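Local coordinates for protein laccase (Botrytis aclada, PDB 3SQR) that probably oxidises phenolic compounds with molecular oxygen at copper centres, reducing the oxygen to water, and probably takes part in breaking down lignin and detoxifying products derived from it, at residues 281-286 against 313-318; 216-221 against 399-404; 83-88 against 245-250. All blocks are in the same frame, centred on the assembly; numbering follows the deposited sequence.

Contact 1. Residues 281-286 against 313-318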
loop_
_atom_site.group_PDB
_atom_site.type_symbol
_atom_site.label_atom_id
_atom_site.label_comp_id
_atom_site.label_asym_id
_atom_site.label_seq_id
_atom_site.Cartn_x
_atom_site.Cartn_y
_atom_site.Cartn_z
ATOM N N ASP A 281 -6.212 11.449 20.747
ATOM C CA ASP A 281 -6.402 12.631 21.579
ATOM C C ASP A 281 -5.465 12.611 22.771
ATOM O O ASP A 281 -5.295 11.603 23.456
ATOM C CB ASP A 281 -7.826 12.697 22.109
ATOM C CG ASP A 281 -8.846 12.929 21.051
ATOM O OD1 ASP A 281 -8.514 13.118 19.844
ATOM O OD2 ASP A 281 -10.036 12.920 21.437
ATOM N N ASN A 282 -4.871 13.774 23.005
ATOM C CA ASN A 282 -3.999 14.040 24.127
ATOM C C ASN A 282 -2.738 13.190 24.143
ATOM O O ASN A 282 -2.066 13.112 25.147
ATOM C CB ASN A 282 -4.763 13.904 25.435
ATOM C CG ASN A 282 -4.107 14.663 26.561
ATOM O OD1 ASN A 282 -3.915 14.098 27.622
ATOM N ND2 ASN A 282 -3.737 15.947 26.320
ATOM N N HIS A 283 -2.396 12.593 22.986
ATOM C CA HIS A 283 -1.153 11.848 22.863
ATOM C C HIS A 283 -0.358 12.376 21.667
ATOM O O HIS A 283 -0.892 12.973 20.744
ATOM C CB HIS A 283 -1.441 10.335 22.749
ATOM C CG HIS A 283 -1.973 9.701 24.002
ATOM N ND1 HIS A 283 -3.258 9.904 24.470
ATOM C CD2 HIS A 283 -1.386 8.855 24.876
ATOM C CE1 HIS A 283 -3.425 9.193 25.573
ATOM N NE2 HIS A 283 -2.311 8.540 25.832
ATOM N N THR A 284 0.943 12.249 21.806
ATOM C CA THR A 284 1.896 12.657 20.819
ATOM C C THR A 284 2.373 11.386 20.109
ATOM O O THR A 284 2.603 10.318 20.693
ATOM C CB THR A 284 3.090 13.356 21.473
ATOM O OG1 THR A 284 2.598 14.561 22.113
ATOM C CG2 THR A 284 4.090 13.767 20.437
ATOM N N LEU A 285 2.457 11.527 18.826
ATOM C CA LEU A 285 3.014 10.460 18.018
ATOM C C LEU A 285 4.460 10.773 17.725
ATOM O O LEU A 285 4.738 11.835 17.191
ATOM C CB LEU A 285 2.234 10.356 16.716
ATOM C CG LEU A 285 0.705 10.308 16.756
ATOM C CD1 LEU A 285 0.181 10.267 15.295
ATOM C CD2 LEU A 285 0.121 9.131 17.530
ATOM N N THR A 286 5.361 9.857 18.019
ATOM C CA THR A 286 6.732 9.957 17.562
ATOM C C THR A 286 6.882 9.059 16.319
ATOM O O THR A 286 6.856 7.851 16.418
ATOM C CB THR A 286 7.697 9.543 18.591
ATOM O OG1 THR A 286 7.593 10.455 19.700
ATOM C CG2 THR A 286 9.116 9.641 18.051
ATOM N N VAL A 313 4.825 4.616 14.443
ATOM C CA VAL A 313 4.909 5.635 15.511
ATOM C C VAL A 313 5.049 4.987 16.868
ATOM O O VAL A 313 4.580 3.920 17.150
ATOM C CB VAL A 313 3.663 6.564 15.474
ATOM C CG1 VAL A 313 3.486 7.180 14.076
ATOM C CG2 VAL A 313 2.381 5.734 15.878
ATOM N N ILE A 314 5.704 5.726 17.761
ATOM C CA ILE A 314 5.846 5.288 19.114
ATOM C C ILE A 314 4.985 6.260 19.912
ATOM O O ILE A 314 5.058 7.472 19.693
ATOM C CB ILE A 314 7.269 5.407 19.625
ATOM C CG1 ILE A 314 8.202 4.477 18.868
ATOM C CG2 ILE A 314 7.334 4.991 21.147
ATOM C CD1 ILE A 314 7.788 3.065 18.784
ATOM N N VAL A 315 4.142 5.680 20.755
ATOM C CA VAL A 315 3.236 6.506 21.576
ATOM C C VAL A 315 3.547 6.095 23.021
ATOM O O VAL A 315 3.455 4.907 23.380
ATOM C CB VAL A 315 1.790 6.304 21.294
ATOM C CG1 VAL A 315 0.996 7.347 22.143
ATOM C CG2 VAL A 315 1.482 6.553 19.836
ATOM N N GLU A 316 3.885 7.099 23.823
ATOM C CA GLU A 316 4.064 6.898 25.263
ATOM C C GLU A 316 2.753 7.211 25.966
ATOM O O GLU A 316 2.112 8.246 25.687
ATOM C CB GLU A 316 5.238 7.737 25.789
ATOM C CG GLU A 316 5.429 7.553 27.255
ATOM C CD GLU A 316 6.688 8.236 27.720
ATOM O OE1 GLU A 316 6.960 9.339 27.209
ATOM O OE2 GLU A 316 7.395 7.642 28.580
ATOM N N ALA A 317 2.339 6.237 26.770
ATOM C CA ALA A 317 1.087 6.233 27.471
ATOM C C ALA A 317 1.345 7.093 28.754
ATOM O O ALA A 317 1.341 6.571 29.848
ATOM C CB ALA A 317 0.699 4.827 27.841
ATOM N N ASN A 318 1.525 8.375 28.535
ATOM C CA ASN A 318 1.857 9.329 29.613
ATOM C C ASN A 318 0.703 10.303 29.907
ATOM O O ASN A 318 0.941 11.401 30.427
ATOM C CB ASN A 318 3.121 10.141 29.246
ATOM C CG ASN A 318 3.003 10.922 27.938
ATOM O OD1 ASN A 318 1.987 10.888 27.219
ATOM N ND2 ASN A 318 4.072 11.645 27.614
HETATM O O HOH W 1 4.083 9.867 22.954
HETATM O O HOH W 2 1.666 10.740 24.397
HETATM O O HOH W 3 6.255 9.050 21.542
#

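Contact 2. Residues 216-221 against 399-404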
loop_
_atom_site.group_PDB
_atom_site.type_symbol
_atom_site.label_atom_id
_atom_site.label_comp_id
_atom_site.label_asym_id
_atom_site.label_seq_id
_atom_site.Cartn_x
_atom_site.Cartn_y
_atom_site.Cartn_z
ATOM N N THR A 216 -20.943 1.980 -11.632
ATOM C CA THR A 216 -21.240 3.380 -11.270
ATOM C C THR A 216 -19.941 4.165 -11.090
ATOM O O THR A 216 -19.789 5.269 -11.625
ATOM C CB THR A 216 -22.040 3.480 -10.000
ATOM O OG1 THR A 216 -23.230 2.700 -10.157
ATOM C CG2 THR A 216 -22.380 4.943 -9.671
ATOM N N ALA A 217 -18.981 3.568 -10.361
ATOM C CA ALA A 217 -17.760 4.326 -10.024
ATOM C C ALA A 217 -17.050 4.755 -11.281
ATOM O O ALA A 217 -16.528 5.852 -11.372
ATOM C CB ALA A 217 -16.805 3.507 -9.108
ATOM N N ARG A 218 -17.052 3.901 -12.277
ATOM C CA ARG A 218 -16.271 4.181 -13.459
ATOM C C ARG A 218 -16.892 5.256 -14.388
ATOM O O ARG A 218 -16.282 5.632 -15.365
ATOM C CB ARG A 218 -15.997 2.925 -14.237
ATOM C CG ARG A 218 -17.153 2.402 -15.019
ATOM C CD ARG A 218 -16.841 1.032 -15.437
ATOM N NE ARG A 218 -17.765 0.545 -16.476
ATOM C CZ ARG A 218 -17.510 -0.511 -17.225
ATOM N NH1 ARG A 218 -16.391 -1.204 -17.062
ATOM N NH2 ARG A 218 -18.382 -0.877 -18.160
ATOM N N LEU A 219 -18.081 5.743 -14.063
ATOM C CA LEU A 219 -18.611 6.917 -14.766
ATOM C C LEU A 219 -17.801 8.155 -14.390
ATOM O O LEU A 219 -17.909 9.213 -15.040
ATOM C CB LEU A 219 -20.101 7.105 -14.424
ATOM C CG LEU A 219 -21.062 5.945 -14.773
ATOM C CD1 LEU A 219 -22.574 6.259 -14.413
ATOM C CD2 LEU A 219 -20.947 5.494 -16.202
ATOM N N GLY A 220 -17.005 8.066 -13.318
ATOM C CA GLY A 220 -16.042 9.131 -12.972
ATOM C C GLY A 220 -15.922 9.489 -11.511
ATOM O O GLY A 220 -14.902 10.079 -11.061
ATOM N N ALA A 221 -16.958 9.219 -10.746
ATOM C CA ALA A 221 -17.004 9.709 -9.371
ATOM C C ALA A 221 -16.924 8.491 -8.442
ATOM O O ALA A 221 -17.737 7.635 -8.529
ATOM C CB ALA A 221 -18.285 10.444 -9.140
ATOM N N THR A 399 -13.783 6.900 -22.507
ATOM C CA THR A 399 -13.876 5.970 -23.614
ATOM C C THR A 399 -15.204 5.224 -23.427
ATOM O O THR A 399 -16.270 5.806 -23.647
ATOM C CB THR A 399 -12.611 5.078 -23.665
ATOM O OG1 THR A 399 -12.474 4.384 -22.424
ATOM C CG2 THR A 399 -11.345 5.953 -23.943
ATOM N N ASN A 400 -15.148 3.990 -22.947
ATOM C CA ASN A 400 -16.318 3.318 -22.459
ATOM C C ASN A 400 -16.734 3.876 -21.104
ATOM O O ASN A 400 -17.884 3.719 -20.678
ATOM C CB ASN A 400 -16.034 1.821 -22.348
ATOM C CG ASN A 400 -15.735 1.193 -23.694
ATOM O OD1 ASN A 400 -16.065 1.750 -24.751
ATOM N ND2 ASN A 400 -15.111 0.012 -23.667
ATOM N N TYR A 401 -15.777 4.481 -20.403
ATOM C CA TYR A 401 -16.041 4.969 -19.054
ATOM C C TYR A 401 -14.870 5.887 -18.769
ATOM O O TYR A 401 -14.045 6.076 -19.656
ATOM C CB TYR A 401 -16.165 3.807 -18.081
ATOM C CG TYR A 401 -15.016 2.810 -18.104
ATOM C CD1 TYR A 401 -13.826 3.074 -17.421
ATOM C CD2 TYR A 401 -15.113 1.600 -18.830
ATOM C CE1 TYR A 401 -12.768 2.185 -17.447
ATOM C CE2 TYR A 401 -14.076 0.688 -18.841
ATOM C CZ TYR A 401 -12.885 0.997 -18.140
ATOM O OH TYR A 401 -11.843 0.108 -18.174
ATOM N N PHE A 402 -14.855 6.500 -17.593
ATOM C CA PHE A 402 -13.857 7.494 -17.221
ATOM C C PHE A 402 -12.523 6.778 -17.083
ATOM O O PHE A 402 -12.423 5.805 -16.365
ATOM C CB PHE A 402 -14.214 8.112 -15.881
ATOM C CG PHE A 402 -13.346 9.231 -15.470
ATOM C CD1 PHE A 402 -12.137 8.997 -14.810
ATOM C CD2 PHE A 402 -13.742 10.536 -15.681
ATOM C CE1 PHE A 402 -11.335 10.043 -14.416
ATOM C CE2 PHE A 402 -12.941 11.587 -15.281
ATOM C CZ PHE A 402 -11.718 11.325 -14.652
ATOM N N THR A 403 -11.516 7.288 -17.757
ATOM C CA THR A 403 -10.185 6.724 -17.693
ATOM C C THR A 403 -9.216 7.846 -17.381
ATOM O O THR A 403 -9.422 8.980 -17.802
ATOM C CB THR A 403 -9.723 6.068 -18.985
ATOM O OG1 THR A 403 -9.608 7.057 -20.025
ATOM C CG2 THR A 403 -10.656 4.975 -19.441
ATOM N N TRP A 404 -8.152 7.498 -16.660
ATOM C CA TRP A 404 -6.982 8.353 -16.492
ATOM C C TRP A 404 -5.960 8.003 -17.571
ATOM O O TRP A 404 -5.817 6.817 -17.929
ATOM C CB TRP A 404 -6.342 8.149 -15.102
ATOM C CG TRP A 404 -7.271 8.366 -13.974
ATOM C CD1 TRP A 404 -8.004 7.419 -13.360
ATOM C CD2 TRP A 404 -7.659 9.619 -13.393
ATOM N NE1 TRP A 404 -8.778 7.984 -12.384
ATOM C CE2 TRP A 404 -8.599 9.332 -12.379
ATOM C CE3 TRP A 404 -7.316 10.957 -13.644
ATOM C CZ2 TRP A 404 -9.205 10.304 -11.622
ATOM C CZ3 TRP A 404 -7.915 11.936 -12.858
ATOM C CH2 TRP A 404 -8.849 11.605 -11.863
#

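Contact 3. Residues 83-88 against 245-250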
loop_
_atom_site.group_PDB
_atom_site.type_symbol
_atom_site.label_atom_id
_atom_site.label_comp_id
_atom_site.label_asym_id
_atom_site.label_seq_id
_atom_site.Cartn_x
_atom_site.Cartn_y
_atom_site.Cartn_z
ATOM N N GLY A 83 -21.226 -4.685 12.309
ATOM C CA GLY A 83 -22.658 -4.922 12.492
ATOM C C GLY A 83 -23.421 -5.037 11.199
ATOM O O GLY A 83 -24.628 -5.175 11.249
ATOM N N TYR A 84 -22.764 -4.942 10.033
ATOM C CA TYR A 84 -23.387 -5.190 8.766
ATOM C C TYR A 84 -22.772 -6.364 8.066
ATOM O O TYR A 84 -21.566 -6.410 7.782
ATOM C CB TYR A 84 -23.285 -3.932 7.834
ATOM C CG TYR A 84 -24.204 -4.032 6.652
ATOM C CD1 TYR A 84 -23.885 -4.824 5.573
ATOM C CD2 TYR A 84 -25.468 -3.369 6.648
ATOM C CE1 TYR A 84 -24.700 -4.952 4.524
ATOM C CE2 TYR A 84 -26.350 -3.561 5.572
ATOM C CZ TYR A 84 -25.960 -4.317 4.521
ATOM O OH TYR A 84 -26.722 -4.612 3.415
ATOM N N THR A 85 -23.592 -7.338 7.711
ATOM C CA THR A 85 -23.124 -8.579 7.181
ATOM C C THR A 85 -23.070 -8.482 5.680
ATOM O O THR A 85 -24.053 -8.060 5.012
ATOM C CB THR A 85 -24.053 -9.780 7.605
ATOM O OG1 THR A 85 -24.124 -9.812 9.049
ATOM C CG2 THR A 85 -23.553 -11.025 7.090
ATOM N N ARG A 86 -21.915 -8.834 5.148
ATOM C CA ARG A 86 -21.675 -8.756 3.705
ATOM C C ARG A 86 -20.659 -9.707 3.229
ATOM O O ARG A 86 -19.927 -10.302 4.030
ATOM C CB ARG A 86 -21.262 -7.309 3.321
ATOM C CG ARG A 86 -20.131 -6.728 4.148
ATOM C CD ARG A 86 -19.366 -5.661 3.322
ATOM N NE ARG A 86 -18.669 -6.258 2.203
ATOM C CZ ARG A 86 -17.791 -5.638 1.408
ATOM N NH1 ARG A 86 -17.489 -4.360 1.603
ATOM N NH2 ARG A 86 -17.238 -6.307 0.414
ATOM N N SER A 87 -20.575 -9.828 1.900
ATOM C CA SER A 87 -19.593 -10.657 1.280
ATOM C C SER A 87 -18.216 -10.002 1.496
ATOM O O SER A 87 -18.085 -8.790 1.678
ATOM C CB SER A 87 -19.829 -10.793 -0.209
ATOM O OG SER A 87 -19.639 -9.533 -0.892
ATOM N N ALA A 88 -17.220 -10.846 1.398
ATOM C CA ALA A 88 -15.837 -10.371 1.306
ATOM C C ALA A 88 -14.996 -11.334 0.539
ATOM O O ALA A 88 -15.325 -12.497 0.364
ATOM C CB ALA A 88 -15.240 -10.105 2.710
ATOM N N ASN A 245 -29.337 -7.544 6.830
ATOM C CA ASN A 245 -27.911 -7.653 7.039
ATOM C C ASN A 245 -27.397 -6.652 8.012
ATOM O O ASN A 245 -26.269 -6.800 8.447
ATOM C CB ASN A 245 -27.177 -7.434 5.727
ATOM C CG ASN A 245 -27.294 -8.575 4.795
ATOM O OD1 ASN A 245 -27.384 -9.712 5.190
ATOM N ND2 ASN A 245 -27.232 -8.275 3.530
ATOM N N CYS A 246 -28.159 -5.603 8.289
ATOM C CA CYS A 246 -27.806 -4.632 9.302
ATOM C C CYS A 246 -28.182 -5.191 10.672
ATOM O O CYS A 246 -29.129 -4.735 11.340
ATOM C CB CYS A 246 -28.406 -3.238 9.000
ATOM S SG CYS A 246 -27.478 -1.856 9.561
ATOM N N VAL A 247 -27.351 -6.131 11.152
ATOM C CA VAL A 247 -27.642 -6.833 12.409
ATOM C C VAL A 247 -27.183 -6.089 13.632
ATOM O O VAL A 247 -27.640 -6.361 14.744
ATOM C CB VAL A 247 -27.041 -8.266 12.384
ATOM C CG1 VAL A 247 -27.697 -9.051 11.283
ATOM C CG2 VAL A 247 -25.506 -8.217 12.178
ATOM N N GLY A 248 -26.302 -5.103 13.458
ATOM C CA GLY A 248 -25.925 -4.274 14.566
ATOM C C GLY A 248 -24.837 -4.917 15.379
ATOM O O GLY A 248 -24.375 -6.004 15.051
ATOM N N GLY A 249 -24.426 -4.216 16.428
ATOM C CA GLY A 249 -23.435 -4.740 17.377
ATOM C C GLY A 249 -22.010 -4.387 17.006
ATOM O O GLY A 249 -21.060 -4.879 17.634
ATOM N N GLY A 250 -21.833 -3.526 15.990
ATOM C CA GLY A 250 -20.465 -3.147 15.647
ATOM C C GLY A 250 -19.850 -2.493 16.846
ATOM O O GLY A 250 -20.523 -1.765 17.570
#

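Contact 1. Residues 281-286 against 313-318
V315 packs its CG2 methyl against CD2 of L285, the two carbons 3.7 Å apart, where antiparallel strands 285-290 and 310-316 meet in the six-stranded sheet of the second cupredoxin-type domain of this multicopper oxidase. The two side chains lie next to each other and point the same way. On V315 the branches divide the work: CG1, anti to the backbone N (chi1 -175°), reaches T284 O and CB of H283, while CG2 turns to the leucine.

Pairing is direct only at T286 and I314, a hydrogen-bonded pair: T286 N donates to I314 O at 2.9 Å and I314 N to T286 O at 2.8 Å. A water joining T286 OG1 to I314 O caps this pair. V313 CA also comes to 3.1 Å from T286 O as a CA-H...O contact. Toward the other end the backbones splay apart and water fills in. One molecule links T284 O to E316 N and another links T284 N to E316 O, so these two carry the strand pairing on through solvent.

H283 closes this splayed end. Its side chain stands at about a right angle to that of V315, and CD2, at the ring edge, faces E316 O at 3.6 Å. Both ring nitrogens are engaged, NE2 with Y349 OH and ND1 with D281 O, and Y324 meets the ring edge-to-face. The bond within its own segment further fixes the rotation of the imidazole, since D281 O lies 2° out of the ring plane and accepts a nearly straight 2.8 Å bond from H283 ND1.

Contact 2. Residues 216-221 against 399-404
With chi1 of R218 at 76° and of Y401 at 52°, each side chain leaves its backbone between N and the carbonyl carbon, and the arginine crosses the tyrosine at a slant. It runs extended from CG to NE, which carries CD over one face of the tyrosine ring, 4.0 Å from the ring centroid, as a CH-pi contact displaced toward the rim. Farther out the guanidinium runs nearly parallel to the ring, the planes 13° apart, but is shifted out past the CD2-CE2 edge; CD2 of Y401 lies against one guanidinium face, and NH1 is 3.5 Å from CE2 of Y401.

At the base of these side chains the main chains are joined by one bond, F402 N donating to R218 O at 2.8 Å. That carbonyl belongs to the type I turn A217-G220, which ends helix 210-217; F402 opens edge strand 402-406. G220 leaves the turn with positive phi, and its CA packs 3.6 Å from CB of F402. W404, whose ring has F402 CE1 over one face, meets the rings of H463 and H531, ligands of the type 1 copper.

The contact thus ties a helix end of the second cupredoxin-type domain to the strand beside the type 1 site. Its strong polar link is the single backbone bond; the rest is mostly dispersion and CH-pi contact from the aliphatic arm of R218, whose charge makes a long, weak ion pair with D215.

Contact 3. Residues 83-88 against 245-250
Y84 presents one face of its ring to N245: CB of the asparagine lies 3.9 Å from the ring centroid, a CH-pi contact 25° off the normal, while the amide plane is turned steeply, 71° from the ring. This joins the lead-in to strand 86-91, at the edge of a sheet in the first cupredoxin-type domain, to a loop of the second. C246, disulfide-bonded to C238, comes to the ring differently: its SG lies at the edge, a cysteine sulfur-aromatic contact, and its CB touches CD2 at 3.8 Å. The ring of H207 stacks on that of Y84, and Y84 OH bonds D243, so ring and hydroxyl are both held.

T85 and V247 cross at a slant beside this, OG1 3.8 Å from CG2, with the threonine hydroxyl bonded to T80. One backbone bond is made here, T85 N donating to N245 O at 2.8 Å. C246 centres an inverse gamma turn, which swings the following chain round G83. Having no side chain lets this buried residue sit against G248-G250, since a CB would point into that run. G83 O takes a weak, bent bond from V247 N and a straighter one from G248 N at 2.8 Å.

One contact lies inside a domain and two lie between domains of the three-domain multicopper oxidase. Contact 1 is internal to the second cupredoxin-type domain, pairing neighbouring strands of one sheet. Contact 3 joins the first domain to the second, and contact 2 joins the second to the third, whose sheet has strand 402-406 at its edge. Along the chain contact 3 closes before contact 1 opens, contact 1 is nested within the loop closed by contact 2, and contacts 2 and 3 interlace. Centre to centre, contacts 1 and 2 are about 41 Å apart, on opposite sides of the chain's centre; contact 3 is about 32 Å from contact 1 and about 29 Å from contact 2. The second domain is therefore joined to both neighbours at well-separated places.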